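Local coordinates for cytolethal distending toxin protein B (Haemophilus ducreyi, PDB 1SR4) that probably serves as the DNase I-like catalytic subunit of a three-protein bacterial genotoxin that damages the DNA of host cells, at residues B[206-211]-B[237-242]; B[149-154]-B[193-198]; B[55-60]-B[83-88]. One frame throughout, in Å; residues are numbered along the deposited sequence.

Overall arrangement
From the N terminus, contact 3 comes first: the loop 55-60, between strands 53-54 and 67-72, meets strand 81-87, closing a loop of 22 residues that holds strand 67-72, the antiparallel neighbour of 81-87. Contact 2 follows, joining helix 147-159 to the short helix 193-197 across 38 residues that include strand 171-175 and helix 182-189. Contact 1 closes last, bringing the loop 206-211 against the end of strand 235-239. The closures run in series, so none nests in or crosses another. Contacts 1 and 3 both reach the eight-stranded sheet, on opposite sides of the chain's centre and with their own centres about 29 Å apart; contact 2 belongs to the helical layer on the six-stranded sheet.

Contact 1 (B[206-211]-B[237-242]); sequences EPTHRS and ASLMLN
The carbonyl oxygen of Pro-207 is buried beneath both methyls of Leu-239 and has no hydrogen-bonding partner in the model. Its O lies 3.3 Å from Leu-239 CD2 and 3.5 Å from Leu-239 CD1, so the leucine fork straddles a polar atom. Leu-239 reaches it because CG stands anti to the carbonyl carbon (chi1 -62°), which sends the fork from the strand into the loop. Each branch also has an apolar neighbour: CD1 is 3.9 Å from Glu-206 CB, and CD2 lies the same 3.9 Å from Thr-208 CG2. Glu-206 and Thr-208 thus each meet the leucine at a slant, one at either methyl.

Strand 235-239 is the outermost strand, within this chain, of the larger sheet of the DNase I-like fold. The contact therefore lays the loop that follows strand 200-202, in the other sheet, against its border. The polar link is indirect: one water donates to Glu-206 OE1 at 2.8 Å and accepts from Leu-239 N at 3.0 Å. No direct hydrogen bond crosses; the backbones come no nearer than 7.0 Å, Thr-208 CA to Leu-239 CA. Thr-208 OG1 is engaged by Asp-216 OD2 and Leu-215 N, leaving the methyl CG2 as its part of the contact. Other subunits cover the surroundings: Leu-144 of subunit A packs on Glu-206 and Leu-241, and Pro-158 of the protein C chain on Pro-207.

Contact 2 (B[149-154]-B[193-198]); sequences SLIRNI and PAVSEN
Val-195 sets its two methyls on neighbouring residues of the facing helix, one overlapping Ile-151 and the other Arg-152. The tighter approach is Val-195 CG1 to Ile-151 CG2, at 3.6 Å, between side chains set at a slant to one another. On the other branch, Val-195 CG2 lies 3.9 Å from Arg-152 CA and 4.2 Å from Arg-152 CB, so it rests on the root of the arginine. This split follows from the valine torsion: CG1 is anti to the backbone N (chi1 175°), while CG2 is anti to the carbonyl carbon. Ile-151 offers only its CG2 branch, since its longer arm leads away.

The backbones come closest at Arg-152 and Val-195, whose CA atoms are 6.2 Å apart. In the fold, helix 147-159 lies on the six-stranded sheet, with Ile-151 and Ile-154 touching strand 171-175; helix 193-197 packs against it through Val-195, which also meets Phe-155. The charged end of Arg-152 is turned from the valine, and its NH2 makes a salt bridge with Asp-115. Within 193-198, Asn-198 ND2 donates a hydrogen bond back to Ala-194 O at 2.6 Å, with an N-H...O angle of 145°.

No hydrogen bond crosses the interface. Between these segments the helices are joined by van der Waals packing alone, a small patch of 112 Å² that Phe-155 extends, while the arginine keeps its charge paired beyond it.

Contact 3 (B[55-60]-B[83-88]); sequences TSRVIQ and YIYYSR
Tyr-85 and Arg-57 meet almost perpendicularly: the guanidinium and ring planes are 87° apart. Tyr-85 OH lies at the edge of the guanidinium, near its plane, and 3.6 Å from Arg-57 NH1, too far for these two to be counted as a hydrogen bond. They are instead joined through shared partners, because Glu-68 OE2 forms a salt bridge with Arg-57 NH1 and a hydrogen bond with Tyr-85 OH, and the backbone of Ala-106 bonds both groups.

Ile-59 CD1 touches both groups. It comes to the edge of the tyrosine ring, 3.9 Å from Tyr-85 CE1, and also sits 4.0 Å above one face of the Arg-57 guanidinium, offset toward its rim. Strand 81-87 belongs to the eight-stranded sheet of the DNase I-like sandwich, and Tyr-85 also touches Ile-127 on strand 124-129 of the other sheet; the loop 55-60 thus closes over a side chain placed between the two layers.

The arginine spans the gap in an extended chain, with CG anti to the backbone N (chi1 -175°). Its own backbone is held by an ST turn, in which Arg-57 N donates to Thr-55 OG1 at 3.2 Å; that hydroxyl also pairs with Glu-68 OE1.

Contact 1 (B[206-211]-B[237-242])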
loop_
_atom_site.group_PDB
_atom_site.type_symbol
_atom_site.label_atom_id
_atom_site.label_comp_id
_atom_site.label_asym_id
_atom_site.label_seq_id
_atom_site.Cartn_x
_atom_site.Cartn_y
_atom_site.Cartn_z
ATOM N N GLU B 206 -15.119 6.169 -2.954
ATOM C CA GLU B 206 -14.487 5.409 -4.022
ATOM C C GLU B 206 -14.399 3.955 -3.552
ATOM O O GLU B 206 -14.295 3.687 -2.369
ATOM C CB GLU B 206 -13.068 5.898 -4.298
ATOM C CG GLU B 206 -12.950 7.298 -4.873
ATOM C CD GLU B 206 -11.543 7.568 -5.355
ATOM O OE1 GLU B 206 -10.714 8.072 -4.568
ATOM O OE2 GLU B 206 -11.256 7.244 -6.528
ATOM N N PRO B 207 -14.426 3.004 -4.487
ATOM C CA PRO B 207 -14.344 1.575 -4.161
ATOM C C PRO B 207 -13.105 1.246 -3.301
ATOM O O PRO B 207 -12.054 1.879 -3.455
ATOM C CB PRO B 207 -14.266 0.917 -5.541
ATOM C CG PRO B 207 -15.077 1.856 -6.413
ATOM C CD PRO B 207 -14.622 3.222 -5.935
ATOM N N THR B 208 -13.238 0.302 -2.368
ATOM C CA THR B 208 -12.080 -0.105 -1.547
ATOM C C THR B 208 -11.767 -1.571 -1.824
ATOM O O THR B 208 -10.905 -2.163 -1.174
ATOM C CB THR B 208 -12.314 0.028 -0.020
ATOM O OG1 THR B 208 -13.263 -0.958 0.412
ATOM C CG2 THR B 208 -12.830 1.421 0.332
ATOM N N HIS B 209 -12.463 -2.148 -2.802
ATOM C CA HIS B 209 -12.279 -3.561 -3.170
ATOM C C HIS B 209 -12.477 -3.667 -4.676
ATOM O O HIS B 209 -13.202 -2.868 -5.265
ATOM C CB HIS B 209 -13.296 -4.418 -2.416
ATOM C CG HIS B 209 -13.187 -5.886 -2.693
ATOM N ND1 HIS B 209 -14.163 -6.586 -3.368
ATOM C CD2 HIS B 209 -12.241 -6.793 -2.349
ATOM C CE1 HIS B 209 -13.822 -7.861 -3.433
ATOM N NE2 HIS B 209 -12.658 -8.014 -2.824
ATOM N N ARG B 210 -11.841 -4.652 -5.306
ATOM C CA ARG B 210 -11.927 -4.759 -6.740
ATOM C C ARG B 210 -13.275 -5.167 -7.298
ATOM O O ARG B 210 -13.458 -5.242 -8.509
ATOM C CB ARG B 210 -10.783 -5.644 -7.260
ATOM C CG ARG B 210 -9.420 -4.933 -7.080
ATOM C CD ARG B 210 -8.225 -5.676 -7.696
ATOM N NE ARG B 210 -6.955 -5.135 -7.199
ATOM C CZ ARG B 210 -5.770 -5.343 -7.768
ATOM N NH1 ARG B 210 -5.682 -6.085 -8.872
ATOM N NH2 ARG B 210 -4.669 -4.813 -7.228
ATOM N N SER B 211 -14.232 -5.404 -6.417
ATOM C CA SER B 211 -15.578 -5.752 -6.850
ATOM C C SER B 211 -16.288 -4.439 -7.185
ATOM O O SER B 211 -17.352 -4.432 -7.798
ATOM C CB SER B 211 -16.333 -6.423 -5.706
ATOM O OG SER B 211 -16.394 -5.526 -4.597
ATOM N N ALA B 237 -12.047 10.146 5.266
ATOM C CA ALA B 237 -11.550 8.854 4.789
ATOM C C ALA B 237 -11.103 9.014 3.343
ATOM O O ALA B 237 -11.679 9.798 2.598
ATOM C CB ALA B 237 -12.641 7.796 4.876
ATOM N N SER B 238 -10.086 8.266 2.936
ATOM C CA SER B 238 -9.603 8.361 1.565
ATOM C C SER B 238 -8.805 7.111 1.230
ATOM O O SER B 238 -8.183 6.536 2.121
ATOM C CB SER B 238 -8.691 9.588 1.442
ATOM O OG SER B 238 -8.129 9.694 0.151
ATOM N N LEU B 239 -8.857 6.643 -0.017
ATOM C CA LEU B 239 -8.008 5.503 -0.370
ATOM C C LEU B 239 -6.615 6.087 -0.101
ATOM O O LEU B 239 -6.355 7.242 -0.444
ATOM C CB LEU B 239 -8.156 5.135 -1.856
ATOM C CG LEU B 239 -9.562 4.681 -2.286
ATOM C CD1 LEU B 239 -9.563 4.258 -3.748
ATOM C CD2 LEU B 239 -10.007 3.513 -1.389
ATOM N N MET B 240 -5.726 5.318 0.525
ATOM C CA MET B 240 -4.384 5.825 0.851
ATOM C C MET B 240 -3.404 5.689 -0.318
ATOM O O MET B 240 -2.310 5.139 -0.178
ATOM C CB MET B 240 -3.826 5.086 2.078
ATOM C CG MET B 240 -2.582 5.749 2.679
ATOM S SD MET B 240 -2.222 4.989 4.253
ATOM C CE MET B 240 -1.468 6.338 5.149
ATOM N N LEU B 241 -3.788 6.239 -1.460
ATOM C CA LEU B 241 -2.980 6.119 -2.658
ATOM C C LEU B 241 -1.693 6.911 -2.638
ATOM O O LEU B 241 -0.773 6.609 -3.391
ATOM C CB LEU B 241 -3.819 6.494 -3.878
ATOM C CG LEU B 241 -5.147 5.738 -4.015
ATOM C CD1 LEU B 241 -5.921 6.300 -5.200
ATOM C CD2 LEU B 241 -4.895 4.245 -4.189
ATOM N N ASN B 242 -1.612 7.918 -1.774
ATOM C CA ASN B 242 -0.400 8.728 -1.688
ATOM C C ASN B 242 0.795 7.943 -1.120
ATOM O O ASN B 242 1.941 8.387 -1.213
ATOM C CB ASN B 242 -0.673 9.982 -0.848
ATOM C CG ASN B 242 -1.219 9.665 0.519
ATOM O OD1 ASN B 242 -2.204 8.940 0.660
ATOM N ND2 ASN B 242 -0.586 10.216 1.541
HETATM O O HOH W 1 -10.943 7.979 -1.784
#

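Contact 2 (B[149-154]-B[193-198])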
loop_
_atom_site.group_PDB
_atom_site.type_symbol
_atom_site.label_atom_id
_atom_site.label_comp_id
_atom_site.label_asym_id
_atom_site.label_seq_id
_atom_site.Cartn_x
_atom_site.Cartn_y
_atom_site.Cartn_z
ATOM N N SER B 149 -24.149 -5.378 16.442
ATOM C CA SER B 149 -23.950 -5.760 17.845
ATOM C C SER B 149 -22.490 -5.577 18.258
ATOM O O SER B 149 -22.197 -5.321 19.427
ATOM C CB SER B 149 -24.423 -7.207 18.125
ATOM O OG SER B 149 -23.656 -8.181 17.458
ATOM N N LEU B 150 -21.572 -5.682 17.305
ATOM C CA LEU B 150 -20.154 -5.477 17.617
ATOM C C LEU B 150 -19.960 -4.004 18.018
ATOM O O LEU B 150 -19.352 -3.710 19.043
ATOM C CB LEU B 150 -19.271 -5.811 16.408
ATOM C CG LEU B 150 -17.752 -5.786 16.639
ATOM C CD1 LEU B 150 -17.387 -6.771 17.735
ATOM C CD2 LEU B 150 -17.015 -6.141 15.345
ATOM N N ILE B 151 -20.494 -3.088 17.214
ATOM C CA ILE B 151 -20.397 -1.654 17.492
ATOM C C ILE B 151 -21.101 -1.329 18.825
ATOM O O ILE B 151 -20.565 -0.594 19.659
ATOM C CB ILE B 151 -21.055 -0.815 16.350
ATOM C CG1 ILE B 151 -20.352 -1.095 15.010
ATOM C CG2 ILE B 151 -21.011 0.685 16.692
ATOM C CD1 ILE B 151 -18.879 -0.914 15.055
ATOM N N ARG B 152 -22.302 -1.874 19.023
ATOM C CA ARG B 152 -23.037 -1.651 20.266
ATOM C C ARG B 152 -22.244 -2.132 21.480
ATOM O O ARG B 152 -22.166 -1.430 22.496
ATOM C CB ARG B 152 -24.406 -2.350 20.226
ATOM C CG ARG B 152 -25.156 -2.307 21.572
ATOM C CD ARG B 152 -26.514 -3.003 21.505
ATOM N NE ARG B 152 -26.412 -4.347 20.939
ATOM C CZ ARG B 152 -25.724 -5.343 21.489
ATOM N NH1 ARG B 152 -25.077 -5.151 22.627
ATOM N NH2 ARG B 152 -25.669 -6.529 20.893
ATOM N N ASN B 153 -21.643 -3.317 21.400
ATOM C CA ASN B 153 -20.884 -3.816 22.542
ATOM C C ASN B 153 -19.659 -2.942 22.813
ATOM O O ASN B 153 -19.271 -2.748 23.965
ATOM C CB ASN B 153 -20.463 -5.274 22.337
ATOM C CG ASN B 153 -21.628 -6.244 22.490
ATOM O OD1 ASN B 153 -22.690 -5.872 22.977
ATOM N ND2 ASN B 153 -21.426 -7.492 22.087
ATOM N N ILE B 154 -19.042 -2.417 21.760
ATOM C CA ILE B 154 -17.888 -1.544 21.948
ATOM C C ILE B 154 -18.384 -0.282 22.655
ATOM O O ILE B 154 -17.769 0.189 23.610
ATOM C CB ILE B 154 -17.228 -1.174 20.590
ATOM C CG1 ILE B 154 -16.520 -2.412 20.011
ATOM C CG2 ILE B 154 -16.246 -0.010 20.773
ATOM C CD1 ILE B 154 -15.986 -2.216 18.607
ATOM N N PRO B 193 -30.514 3.562 18.950
ATOM C CA PRO B 193 -30.469 5.025 19.013
ATOM C C PRO B 193 -29.273 5.635 19.732
ATOM O O PRO B 193 -28.635 6.532 19.198
ATOM C CB PRO B 193 -31.801 5.384 19.677
ATOM C CG PRO B 193 -32.710 4.275 19.206
ATOM C CD PRO B 193 -31.825 3.060 19.399
ATOM N N ALA B 194 -28.958 5.164 20.932
ATOM C CA ALA B 194 -27.835 5.742 21.661
ATOM C C ALA B 194 -26.492 5.543 20.949
ATOM O O ALA B 194 -25.621 6.412 20.983
ATOM C CB ALA B 194 -27.771 5.169 23.079
ATOM N N VAL B 195 -26.327 4.401 20.304
ATOM C CA VAL B 195 -25.088 4.120 19.596
ATOM C C VAL B 195 -25.019 4.991 18.352
ATOM O O VAL B 195 -24.016 5.677 18.095
ATOM C CB VAL B 195 -25.020 2.638 19.176
ATOM C CG1 VAL B 195 -23.772 2.395 18.335
ATOM C CG2 VAL B 195 -25.010 1.755 20.408
ATOM N N SER B 196 -26.106 4.953 17.594
ATOM C CA SER B 196 -26.248 5.699 16.357
ATOM C C SER B 196 -26.012 7.195 16.557
ATOM O O SER B 196 -25.364 7.851 15.739
ATOM C CB SER B 196 -27.654 5.457 15.801
ATOM O OG SER B 196 -27.882 6.137 14.580
ATOM N N GLU B 197 -26.523 7.738 17.651
ATOM C CA GLU B 197 -26.365 9.163 17.906
ATOM C C GLU B 197 -24.992 9.536 18.469
ATOM O O GLU B 197 -24.588 10.693 18.432
ATOM C CB GLU B 197 -27.484 9.647 18.837
ATOM C CG GLU B 197 -28.881 9.382 18.262
ATOM C CD GLU B 197 -29.999 10.030 19.067
ATOM O OE1 GLU B 197 -29.744 10.421 20.232
ATOM O OE2 GLU B 197 -31.129 10.133 18.528
ATOM N N ASN B 198 -24.260 8.558 18.976
ATOM C CA ASN B 198 -22.943 8.857 19.527
ATOM C C ASN B 198 -21.800 8.438 18.612
ATOM O O ASN B 198 -20.641 8.464 19.016
ATOM C CB ASN B 198 -22.795 8.191 20.891
ATOM C CG ASN B 198 -23.555 8.924 21.974
ATOM O OD1 ASN B 198 -23.228 10.060 22.308
ATOM N ND2 ASN B 198 -24.576 8.282 22.528
#

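Contact 3 (B[55-60]-B[83-88])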
loop_
_atom_site.group_PDB
_atom_site.type_symbol
_atom_site.label_atom_id
_atom_site.label_comp_id
_atom_site.label_asym_id
_atom_site.label_seq_id
_atom_site.Cartn_x
_atom_site.Cartn_y
_atom_site.Cartn_z
ATOM N N THR B 55 7.709 -9.637 22.166
ATOM C CA THR B 55 8.244 -8.997 23.366
ATOM C C THR B 55 7.890 -9.880 24.560
ATOM O O THR B 55 7.183 -10.864 24.413
ATOM C CB THR B 55 7.636 -7.612 23.617
ATOM O OG1 THR B 55 6.288 -7.757 24.081
ATOM C CG2 THR B 55 7.652 -6.781 22.328
ATOM N N SER B 56 8.381 -9.525 25.740
ATOM C CA SER B 56 8.088 -10.290 26.957
ATOM C C SER B 56 6.755 -9.876 27.573
ATOM O O SER B 56 6.258 -10.514 28.501
ATOM C CB SER B 56 9.183 -10.065 28.004
ATOM O OG SER B 56 10.452 -10.420 27.491
ATOM N N ARG B 57 6.184 -8.794 27.069
ATOM C CA ARG B 57 4.933 -8.298 27.606
ATOM C C ARG B 57 3.795 -9.296 27.481
ATOM O O ARG B 57 3.658 -9.980 26.475
ATOM C CB ARG B 57 4.537 -7.003 26.905
ATOM C CG ARG B 57 3.311 -6.362 27.488
ATOM C CD ARG B 57 2.846 -5.194 26.643
ATOM N NE ARG B 57 1.742 -4.479 27.278
ATOM C CZ ARG B 57 1.219 -3.344 26.822
ATOM N NH1 ARG B 57 1.693 -2.783 25.705
ATOM N NH2 ARG B 57 0.233 -2.758 27.497
ATOM N N VAL B 58 2.981 -9.389 28.520
ATOM C CA VAL B 58 1.840 -10.281 28.465
ATOM C C VAL B 58 0.565 -9.467 28.538
ATOM O O VAL B 58 0.375 -8.684 29.463
ATOM C CB VAL B 58 1.867 -11.307 29.604
ATOM C CG1 VAL B 58 2.832 -12.426 29.251
ATOM C CG2 VAL B 58 2.285 -10.637 30.897
ATOM N N ILE B 59 -0.287 -9.633 27.534
ATOM C CA ILE B 59 -1.559 -8.927 27.480
ATOM C C ILE B 59 -2.675 -9.949 27.474
ATOM O O ILE B 59 -3.832 -9.607 27.671
ATOM C CB ILE B 59 -1.718 -8.107 26.209
ATOM C CG1 ILE B 59 -0.501 -7.216 25.993
ATOM C CG2 ILE B 59 -2.972 -7.258 26.311
ATOM C CD1 ILE B 59 -0.514 -6.539 24.646
ATOM N N GLN B 60 -2.325 -11.203 27.217
ATOM C CA GLN B 60 -3.314 -12.269 27.199
ATOM C C GLN B 60 -4.097 -12.227 28.502
ATOM O O GLN B 60 -3.629 -12.721 29.530
ATOM C CB GLN B 60 -2.632 -13.636 27.074
ATOM C CG GLN B 60 -2.066 -13.951 25.692
ATOM C CD GLN B 60 -3.139 -14.380 24.698
ATOM O OE1 GLN B 60 -2.850 -14.607 23.526
ATOM N NE2 GLN B 60 -4.378 -14.501 25.169
ATOM N N TYR B 83 5.411 -1.266 16.755
ATOM C CA TYR B 83 4.911 -2.365 17.556
ATOM C C TYR B 83 3.824 -3.032 16.721
ATOM O O TYR B 83 3.177 -2.372 15.901
ATOM C CB TYR B 83 4.259 -1.840 18.840
ATOM C CG TYR B 83 5.224 -1.320 19.865
ATOM C CD1 TYR B 83 5.850 -2.186 20.770
ATOM C CD2 TYR B 83 5.516 0.042 19.937
ATOM C CE1 TYR B 83 6.740 -1.702 21.724
ATOM C CE2 TYR B 83 6.413 0.539 20.888
ATOM C CZ TYR B 83 7.019 -0.331 21.771
ATOM O OH TYR B 83 7.928 0.166 22.680
ATOM N N ILE B 84 3.635 -4.332 16.902
ATOM C CA ILE B 84 2.540 -5.007 16.217
ATOM C C ILE B 84 1.763 -5.787 17.269
ATOM O O ILE B 84 2.356 -6.575 18.004
ATOM C CB ILE B 84 2.980 -6.049 15.148
ATOM C CG1 ILE B 84 3.884 -5.409 14.081
ATOM C CG2 ILE B 84 1.705 -6.629 14.471
ATOM C CD1 ILE B 84 4.440 -6.418 13.031
ATOM N N TYR B 85 0.449 -5.563 17.348
ATOM C CA TYR B 85 -0.416 -6.297 18.285
ATOM C C TYR B 85 -1.131 -7.295 17.376
ATOM O O TYR B 85 -1.865 -6.925 16.460
ATOM C CB TYR B 85 -1.353 -5.331 18.983
ATOM C CG TYR B 85 -0.558 -4.416 19.877
ATOM C CD1 TYR B 85 -0.131 -4.850 21.138
ATOM C CD2 TYR B 85 -0.100 -3.179 19.412
ATOM C CE1 TYR B 85 0.744 -4.082 21.909
ATOM C CE2 TYR B 85 0.776 -2.401 20.179
ATOM C CZ TYR B 85 1.199 -2.865 21.427
ATOM O OH TYR B 85 2.125 -2.136 22.168
ATOM N N TYR B 86 -0.872 -8.566 17.635
ATOM C CA TYR B 86 -1.331 -9.662 16.789
ATOM C C TYR B 86 -2.305 -10.632 17.458
ATOM O O TYR B 86 -2.034 -11.158 18.537
ATOM C CB TYR B 86 -0.056 -10.382 16.333
ATOM C CG TYR B 86 -0.183 -11.605 15.454
ATOM C CD1 TYR B 86 -0.816 -11.541 14.210
ATOM C CD2 TYR B 86 0.464 -12.794 15.807
ATOM C CE1 TYR B 86 -0.793 -12.628 13.329
ATOM C CE2 TYR B 86 0.495 -13.893 14.930
ATOM C CZ TYR B 86 -0.133 -13.798 13.692
ATOM O OH TYR B 86 -0.082 -14.867 12.816
ATOM N N SER B 87 -3.435 -10.862 16.809
ATOM C CA SER B 87 -4.434 -11.781 17.321
ATOM C C SER B 87 -4.529 -12.915 16.305
ATOM O O SER B 87 -5.141 -12.769 15.251
ATOM C CB SER B 87 -5.774 -11.069 17.466
ATOM O OG SER B 87 -6.780 -11.996 17.825
ATOM N N ARG B 88 -3.897 -14.040 16.617
ATOM C CA ARG B 88 -3.887 -15.171 15.703
ATOM C C ARG B 88 -5.144 -16.022 15.895
ATOM O O ARG B 88 -5.099 -17.101 16.484
ATOM C CB ARG B 88 -2.622 -15.996 15.940
ATOM C CG ARG B 88 -2.380 -17.097 14.934
ATOM C CD ARG B 88 -1.138 -17.909 15.312
ATOM N NE ARG B 88 -0.991 -19.067 14.433
ATOM C CZ ARG B 88 -1.642 -20.219 14.585
ATOM N NH1 ARG B 88 -2.484 -20.389 15.598
ATOM N NH2 ARG B 88 -1.468 -21.198 13.704
#